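Local coordinates for protein LRA-12 (Uncultured bacterium, PDB 5AEB) that is a class B3 di-zinc metallo-beta-lactamase that probably hydrolyses the beta-lactam ring of antibiotics, carbapenems among them, with a zinc-bound water, at residues 108-113 with 160-165; 120-125 with 189-194; 81-86 with 166-171. All blocks are in the same frame, centred on the assembly; numbering follows the deposited sequence.

Contact 1. Residues 108-113 with 160-165. With ZN (zinc ion), chain D; CO (cobalt (II) ion), chain G.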
# COMPACT_ATOMS: atom_id res chain seq x y z
N GLU A 108 7.00 11.61 -3.46
CA GLU A 108 7.19 12.55 -4.57
C GLU A 108 7.21 11.87 -5.95
O GLU A 108 6.67 12.42 -6.89
CB GLU A 108 8.48 13.33 -4.39
CG GLU A 108 8.46 14.69 -5.07
CD GLU A 108 9.60 15.58 -4.58
OE1 GLU A 108 10.73 15.09 -4.38
OE2 GLU A 108 9.42 16.77 -4.40
N GLY A 109 7.85 10.70 -6.08
CA GLY A 109 7.91 10.01 -7.38
C GLY A 109 6.55 9.75 -8.04
O GLY A 109 6.48 9.55 -9.23
N ASP A 110 5.47 9.72 -7.26
CA ASP A 110 4.17 9.40 -7.81
C ASP A 110 3.23 10.61 -7.84
O ASP A 110 2.07 10.49 -8.26
CB ASP A 110 3.52 8.27 -7.01
CG ASP A 110 3.85 6.87 -7.55
OD1 ASP A 110 4.42 6.73 -8.67
OD2 ASP A 110 3.52 5.90 -6.84
N ALA A 111 3.73 11.78 -7.42
CA ALA A 111 2.85 12.95 -7.21
C ALA A 111 2.16 13.32 -8.51
O ALA A 111 0.95 13.56 -8.51
CB ALA A 111 3.62 14.14 -6.67
N THR A 112 2.94 13.32 -9.59
CA THR A 112 2.47 13.63 -10.94
C THR A 112 1.43 12.64 -11.46
O THR A 112 0.34 13.05 -11.90
CB THR A 112 3.65 13.75 -11.94
OG1 THR A 112 4.51 14.80 -11.49
CG2 THR A 112 3.17 14.14 -13.36
N VAL A 113 1.76 11.35 -11.42
CA VAL A 113 0.80 10.33 -11.83
C VAL A 113 -0.49 10.50 -11.02
O VAL A 113 -1.58 10.38 -11.56
CB VAL A 113 1.38 8.91 -11.67
CG1 VAL A 113 0.29 7.87 -11.84
CG2 VAL A 113 2.48 8.67 -12.69
N GLY A 160 9.97 1.40 -8.67
CA GLY A 160 10.12 0.40 -9.73
C GLY A 160 8.74 -0.01 -10.16
O GLY A 160 8.38 0.21 -11.31
N HIS A 161 7.99 -0.62 -9.24
CA HIS A 161 6.56 -0.92 -9.48
C HIS A 161 5.89 0.34 -9.99
O HIS A 161 5.16 0.30 -11.00
CB HIS A 161 5.85 -1.44 -8.26
CG HIS A 161 4.41 -1.91 -8.53
ND1 HIS A 161 4.12 -3.12 -9.03
CD2 HIS A 161 3.18 -1.25 -8.38
CE1 HIS A 161 2.80 -3.25 -9.19
NE2 HIS A 161 2.21 -2.10 -8.78
N THR A 162 6.10 1.46 -9.27
CA THR A 162 5.78 2.78 -9.78
C THR A 162 7.02 3.63 -9.54
O THR A 162 7.95 3.23 -8.83
CB THR A 162 4.48 3.41 -9.17
OG1 THR A 162 4.64 3.65 -7.76
CG2 THR A 162 3.30 2.54 -9.39
N LYS A 163 7.06 4.81 -10.16
CA LYS A 163 8.20 5.70 -9.96
C LYS A 163 8.30 6.15 -8.48
O LYS A 163 9.37 6.51 -8.02
CB LYS A 163 8.12 6.91 -10.88
CG LYS A 163 8.05 6.55 -12.36
CD LYS A 163 8.15 7.80 -13.22
CE LYS A 163 7.82 7.46 -14.68
NZ LYS A 163 8.71 8.23 -15.60
N GLY A 164 7.17 6.16 -7.76
CA GLY A 164 7.16 6.55 -6.36
C GLY A 164 6.63 5.48 -5.41
O GLY A 164 6.17 5.79 -4.32
N SER A 165 6.64 4.22 -5.81
CA SER A 165 6.13 3.21 -4.88
C SER A 165 7.02 3.16 -3.63
O SER A 165 8.23 3.49 -3.67
CB SER A 165 5.89 1.84 -5.54
OG SER A 165 6.90 1.48 -6.46
ZN ZN D . 0.51 -1.66 -8.91
CO CO G . 10.65 17.02 -2.94
O HOH W 1 3.26 6.11 -4.17
O HOH W 2 4.60 6.06 -11.43
O HOH W 3 -1.00 -2.67 -8.43

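Contact 2. Residues 120-125 with 189-194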
# COMPACT_ATOMS: atom_id res chain seq x y z
N SER A 120 -0.34 9.75 -17.08
CA SER A 120 1.09 9.75 -17.39
C SER A 120 1.81 8.49 -16.83
O SER A 120 3.06 8.45 -16.81
CB SER A 120 1.75 11.01 -16.86
OG SER A 120 1.81 10.99 -15.44
N ASP A 121 1.05 7.49 -16.39
CA ASP A 121 1.65 6.24 -15.91
C ASP A 121 2.62 5.65 -16.96
O ASP A 121 2.24 5.47 -18.11
CB ASP A 121 0.55 5.22 -15.55
CG ASP A 121 1.11 3.92 -14.96
OD1 ASP A 121 1.95 3.27 -15.60
OD2 ASP A 121 0.70 3.52 -13.84
N TYR A 122 3.86 5.35 -16.57
CA TYR A 122 4.85 4.82 -17.53
C TYR A 122 4.36 3.55 -18.26
O TYR A 122 4.73 3.32 -19.40
CB TYR A 122 6.23 4.57 -16.89
CG TYR A 122 6.33 3.31 -16.01
CD1 TYR A 122 6.01 3.36 -14.65
CD2 TYR A 122 6.75 2.08 -16.55
CE1 TYR A 122 6.09 2.22 -13.85
CE2 TYR A 122 6.84 0.95 -15.76
CZ TYR A 122 6.51 1.02 -14.40
OH TYR A 122 6.59 -0.12 -13.60
N ALA A 123 3.51 2.76 -17.61
CA ALA A 123 3.09 1.47 -18.14
C ALA A 123 1.69 1.49 -18.73
O ALA A 123 1.41 0.80 -19.71
CB ALA A 123 3.20 0.38 -17.08
N PHE A 124 0.82 2.30 -18.14
CA PHE A 124 -0.57 2.32 -18.57
C PHE A 124 -1.06 3.70 -18.94
O PHE A 124 -2.25 3.91 -19.07
CB PHE A 124 -1.46 1.74 -17.48
CG PHE A 124 -1.06 0.36 -17.05
CD1 PHE A 124 -1.10 -0.69 -17.97
CD2 PHE A 124 -0.62 0.13 -15.76
CE1 PHE A 124 -0.72 -1.96 -17.58
CE2 PHE A 124 -0.25 -1.15 -15.37
CZ PHE A 124 -0.30 -2.19 -16.28
N GLY A 125 -0.13 4.63 -19.12
CA GLY A 125 -0.48 5.99 -19.47
C GLY A 125 -1.03 6.12 -20.87
O GLY A 125 -1.34 5.11 -21.53
N ILE A 189 6.90 -6.62 -11.19
CA ILE A 189 7.08 -5.97 -12.47
C ILE A 189 5.77 -6.01 -13.25
O ILE A 189 5.12 -7.07 -13.41
CB ILE A 189 8.21 -6.62 -13.29
CG1 ILE A 189 9.54 -6.47 -12.53
CG2 ILE A 189 8.27 -6.06 -14.71
CD1 ILE A 189 10.64 -7.33 -13.09
N VAL A 190 5.41 -4.85 -13.76
CA VAL A 190 4.10 -4.65 -14.34
C VAL A 190 4.17 -4.78 -15.88
O VAL A 190 3.19 -5.11 -16.52
CB VAL A 190 3.56 -3.26 -13.88
CG1 VAL A 190 2.56 -2.67 -14.85
CG2 VAL A 190 2.96 -3.38 -12.49
N ILE A 191 5.34 -4.50 -16.44
CA ILE A 191 5.52 -4.51 -17.90
C ILE A 191 5.78 -5.91 -18.45
O ILE A 191 6.29 -6.79 -17.76
CB ILE A 191 6.66 -3.56 -18.35
CG1 ILE A 191 7.78 -3.50 -17.30
CG2 ILE A 191 6.10 -2.17 -18.58
CD1 ILE A 191 9.18 -3.79 -17.80
N GLU A 192 5.44 -6.11 -19.71
CA GLU A 192 5.70 -7.40 -20.36
C GLU A 192 7.02 -7.40 -21.13
O GLU A 192 7.53 -8.46 -21.47
CB GLU A 192 4.52 -7.81 -21.25
CG GLU A 192 3.28 -8.13 -20.42
CD GLU A 192 1.98 -7.93 -21.18
OE1 GLU A 192 1.75 -6.84 -21.75
OE2 GLU A 192 1.16 -8.88 -21.19
N LYS A 193 7.58 -6.22 -21.37
CA LYS A 193 8.82 -6.09 -22.14
C LYS A 193 10.08 -5.93 -21.28
O LYS A 193 9.99 -5.89 -20.05
CB LYS A 193 8.69 -4.94 -23.17
CG LYS A 193 8.46 -3.55 -22.59
CD LYS A 193 8.26 -2.51 -23.70
CE LYS A 193 6.81 -2.44 -24.15
NZ LYS A 193 6.67 -1.92 -25.55
N LYS A 194 11.24 -5.88 -21.93
CA LYS A 194 12.53 -5.67 -21.29
C LYS A 194 12.63 -4.25 -20.74
O LYS A 194 12.08 -3.32 -21.33
CB LYS A 194 13.66 -5.88 -22.31
CG LYS A 194 14.40 -7.20 -22.21
CD LYS A 194 13.55 -8.38 -22.63
CE LYS A 194 14.09 -9.68 -22.04
NZ LYS A 194 13.12 -10.77 -22.32
O HOH W 4 7.06 -2.81 -13.77

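Contact 3. Residues 81-86 with 166-171. With ZN (zinc ion), chain D.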
# COMPACT_ATOMS: atom_id res chain seq x y z
N LEU A 81 -2.34 7.75 3.21
CA LEU A 81 -1.12 7.32 2.56
C LEU A 81 -1.41 6.28 1.46
O LEU A 81 -2.47 5.65 1.46
CB LEU A 81 -0.16 6.72 3.59
CG LEU A 81 0.21 7.60 4.79
CD1 LEU A 81 0.97 6.78 5.84
CD2 LEU A 81 1.04 8.78 4.32
N THR A 82 -0.45 6.09 0.55
CA THR A 82 -0.51 4.98 -0.38
C THR A 82 0.87 4.39 -0.60
O THR A 82 1.86 5.11 -0.53
CB THR A 82 -1.16 5.34 -1.75
OG1 THR A 82 -1.26 4.16 -2.60
CG2 THR A 82 -0.32 6.41 -2.51
N THR A 83 0.94 3.10 -0.89
CA THR A 83 2.21 2.47 -1.23
C THR A 83 2.57 2.56 -2.73
O THR A 83 3.68 2.14 -3.14
CB THR A 83 2.17 1.00 -0.82
OG1 THR A 83 0.99 0.40 -1.39
CG2 THR A 83 2.10 0.91 0.73
N GLN A 84 1.67 3.13 -3.55
CA GLN A 84 1.68 2.78 -4.95
C GLN A 84 0.61 3.57 -5.69
O GLN A 84 -0.58 3.37 -5.42
CB GLN A 84 1.19 1.29 -5.01
CG GLN A 84 1.94 0.44 -5.93
CD GLN A 84 1.17 -0.80 -6.27
OE1 GLN A 84 0.46 -0.82 -7.30
NE2 GLN A 84 1.34 -1.87 -5.43
N ALA A 85 0.98 4.33 -6.73
CA ALA A 85 -0.07 5.07 -7.46
C ALA A 85 -0.67 4.29 -8.64
O ALA A 85 -0.44 4.62 -9.81
CB ALA A 85 0.44 6.44 -7.90
N HIS A 86 -1.41 3.23 -8.32
CA HIS A 86 -2.16 2.48 -9.31
C HIS A 86 -3.58 2.47 -8.89
O HIS A 86 -3.86 2.52 -7.70
CB HIS A 86 -1.68 1.03 -9.42
CG HIS A 86 -0.47 0.83 -10.30
ND1 HIS A 86 0.33 -0.26 -10.20
CD2 HIS A 86 0.07 1.63 -11.31
CE1 HIS A 86 1.34 -0.14 -11.10
NE2 HIS A 86 1.16 1.00 -11.79
N CYS A 166 6.41 2.78 -2.51
CA CYS A 166 7.06 2.97 -1.21
C CYS A 166 6.49 2.04 -0.16
O CYS A 166 5.40 1.49 -0.32
CB CYS A 166 6.89 4.44 -0.76
SG CYS A 166 5.14 4.89 -0.59
N SER A 167 7.23 1.87 0.91
CA SER A 167 6.79 1.08 2.04
C SER A 167 6.81 2.00 3.28
O SER A 167 7.41 3.09 3.24
CB SER A 167 7.76 -0.09 2.21
OG SER A 167 7.73 -0.96 1.09
N PHE A 168 6.16 1.55 4.34
CA PHE A 168 6.15 2.24 5.61
C PHE A 168 6.59 1.30 6.71
O PHE A 168 6.12 0.17 6.82
CB PHE A 168 4.77 2.85 5.94
CG PHE A 168 4.24 3.74 4.87
CD1 PHE A 168 4.59 5.08 4.84
CD2 PHE A 168 3.44 3.23 3.86
CE1 PHE A 168 4.12 5.92 3.82
CE2 PHE A 168 2.96 4.04 2.86
CZ PHE A 168 3.33 5.39 2.83
N LEU A 169 7.52 1.79 7.50
CA LEU A 169 8.08 1.09 8.64
C LEU A 169 7.70 1.86 9.91
O LEU A 169 7.93 3.09 10.00
CB LEU A 169 9.60 1.05 8.48
CG LEU A 169 10.51 0.28 9.43
CD1 LEU A 169 10.21 -1.21 9.30
CD2 LEU A 169 11.96 0.62 9.00
N PHE A 170 7.07 1.16 10.86
CA PHE A 170 6.65 1.78 12.13
C PHE A 170 6.47 0.76 13.24
O PHE A 170 6.17 -0.42 12.98
CB PHE A 170 5.35 2.60 11.98
CG PHE A 170 4.12 1.75 11.80
CD1 PHE A 170 3.87 1.13 10.56
CD2 PHE A 170 3.22 1.57 12.85
CE1 PHE A 170 2.75 0.32 10.39
CE2 PHE A 170 2.08 0.78 12.67
CZ PHE A 170 1.84 0.15 11.45
N ASP A 171 6.65 1.24 14.47
CA ASP A 171 6.37 0.48 15.67
C ASP A 171 4.95 0.69 16.20
O ASP A 171 4.46 1.81 16.22
CB ASP A 171 7.38 0.85 16.76
CG ASP A 171 8.76 0.42 16.41
OD1 ASP A 171 8.90 -0.66 15.80
OD2 ASP A 171 9.73 1.14 16.75
ZN ZN D . 0.51 -1.66 -8.91
O HOH W 3 -1.00 -2.67 -8.43

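Contact 1. Residues 108-113 with 160-165
Thr162 holds OG1 between its backbone N and carbonyl carbon (chi1 65°), and Asp110 turns its carboxylate inward from a CB that does not itself aim at 160-165 (chi1 -90°). The two side chains meet at about a right angle. Thr162 OG1 donates to Asp110 OD2 over 2.7 Å, arriving on the syn lone pair, the side that faces the other oxygen. That second oxygen, OD1, takes a weak, bent bond from Gly164 N at 3.0 Å.

Two waters widen the grip. One donates to both Asp110 OD2 and Gly164 O; the other donates to Asp110 OD1 and accepts from Lys163 N, so the carboxylate engages Thr162, Lys163 and Gly164 of the type I turn from Thr162 to Ser165, directly or through water. Beside it the backbones of Gly109 and Gly164 come together, their CA atoms 3.7 Å apart, an approach that leaves no room for a CB on either residue. Lys163 rests its CB on Gly109 O at 3.5 Å, while its NZ reaches Ser200 O.

Asp110 OD2 also accepts from Ala85 N, between the zinc ligands Gln84 and His86, and Thr162 directly follows a third, His161. Through these chain neighbours the buried carboxylate joins two ligand-bearing loops, and its many donors would probably stabilise it as an anion.

Contact 2. Residues 120-125 with 189-194
Apolar contacts carry most of the meeting of 120-125 with 189-194, and Val190 is at their centre. Its CG1, anti to the backbone N (chi1 154°), lies 3.8 Å from Ala123 CB and also reaches the ring of Phe124, where it comes within 3.2 Å of CZ, a tight approach made obliquely to the ring. Ala123 CB is shared more widely: it touches Ile191 CG2 at 4.1 Å and sits between two aromatic side chains, over the centre of one face of the Phe124 ring and nearer the rim on a face of the Tyr122 ring. Ile191 CG2 completes the group with a looser contact to Tyr122 CE2.

Polar contact between the segments passes through one water, which lies in the plane of the Tyr122 ring at its edge. This water donates to Tyr122 OH over 2.7 Å and accepts from Val190 N. The same hydroxyl is also hydrogen-bonded to His161 O.

Hydrogen bonds inside 120-125 set the shape that presents these side chains. Asp121 OD1 accepts from Ala123 N at 2.6 Å, nearly in line with its own C-O bond, and from Phe124 N, which comes from above the carboxylate plane (57° out of it).

These bonds make an Asx turn and an Asx motif on Asp121. The arrangement brings two surface loops together at the rim of the zinc site, where the other Val190 methyl, CG2, faces CE1 of the ligands His161 and His86, as loops flank the active-site groove in metallo-beta-lactamases.

Contact 3. Residues 81-86 with 166-171
Phe168 and Leu81 form the tightly packed part of this contact. Leu81 lays CD1 over one face of the Phe168 ring, 4.1 Å from its centroid and 20° from the ring normal, a CH-pi contact, while its CB touches Phe168 CZ at 3.8 Å. The ring edge is occupied as well: Thr82 O and the CG2 methyl of Thr83 both lie there, near the ring plane. The Phe168 CB points toward 81-86, and CG anti to the carbonyl carbon (chi1 -55°) carries the ring on to Leu81 and Thr83; Met155 also packs on it.

Beside the ring, Cys166 N donates to Thr83 O over 2.9 Å. Cys166 SG turns to Thr82 O, 3.3 Å away, and Thr83 CG2 rests on Cys166 O at 3.5 Å.

Toward Gln84 and His86 the association thins and gives way to the metal site. Neither ligand touches 166-171; instead Gln84 OE1 and His86 ND1 bind the zinc ion at 1.8 and 1.9 Å, with His161 and a water completing its coordination.

The apolar corner and the single backbone bond therefore join strand 166-173 to the chain just before Gln84 and His86. One amide oxygen and two imidazole nitrogens, usually all neutral, hold this zinc; its charge, not offset by these side chains, would probably polarise the bound water.

How the contacts relate
From the N terminus, strand 77-81 of the seven-stranded sheet leads into 81-86, and contact 3 closes the longest of the three loops when the chain returns at 166-171, in the five-stranded sheet. Contact 1 is nested within it, drawing the residues that lead into helix 111-115 to the turn just before strand 166-173. Contact 2 begins inside both loops at 120-125 but ends beyond them at 189-194, so it crosses both. Contacts 1 and 3 meet at one zinc ion, about 11 Å between centres, and tie the two sheets together there. Contact 2 adds outer loops, touching contact 1 through Tyr122 and contact 3 through Asp121 and His86.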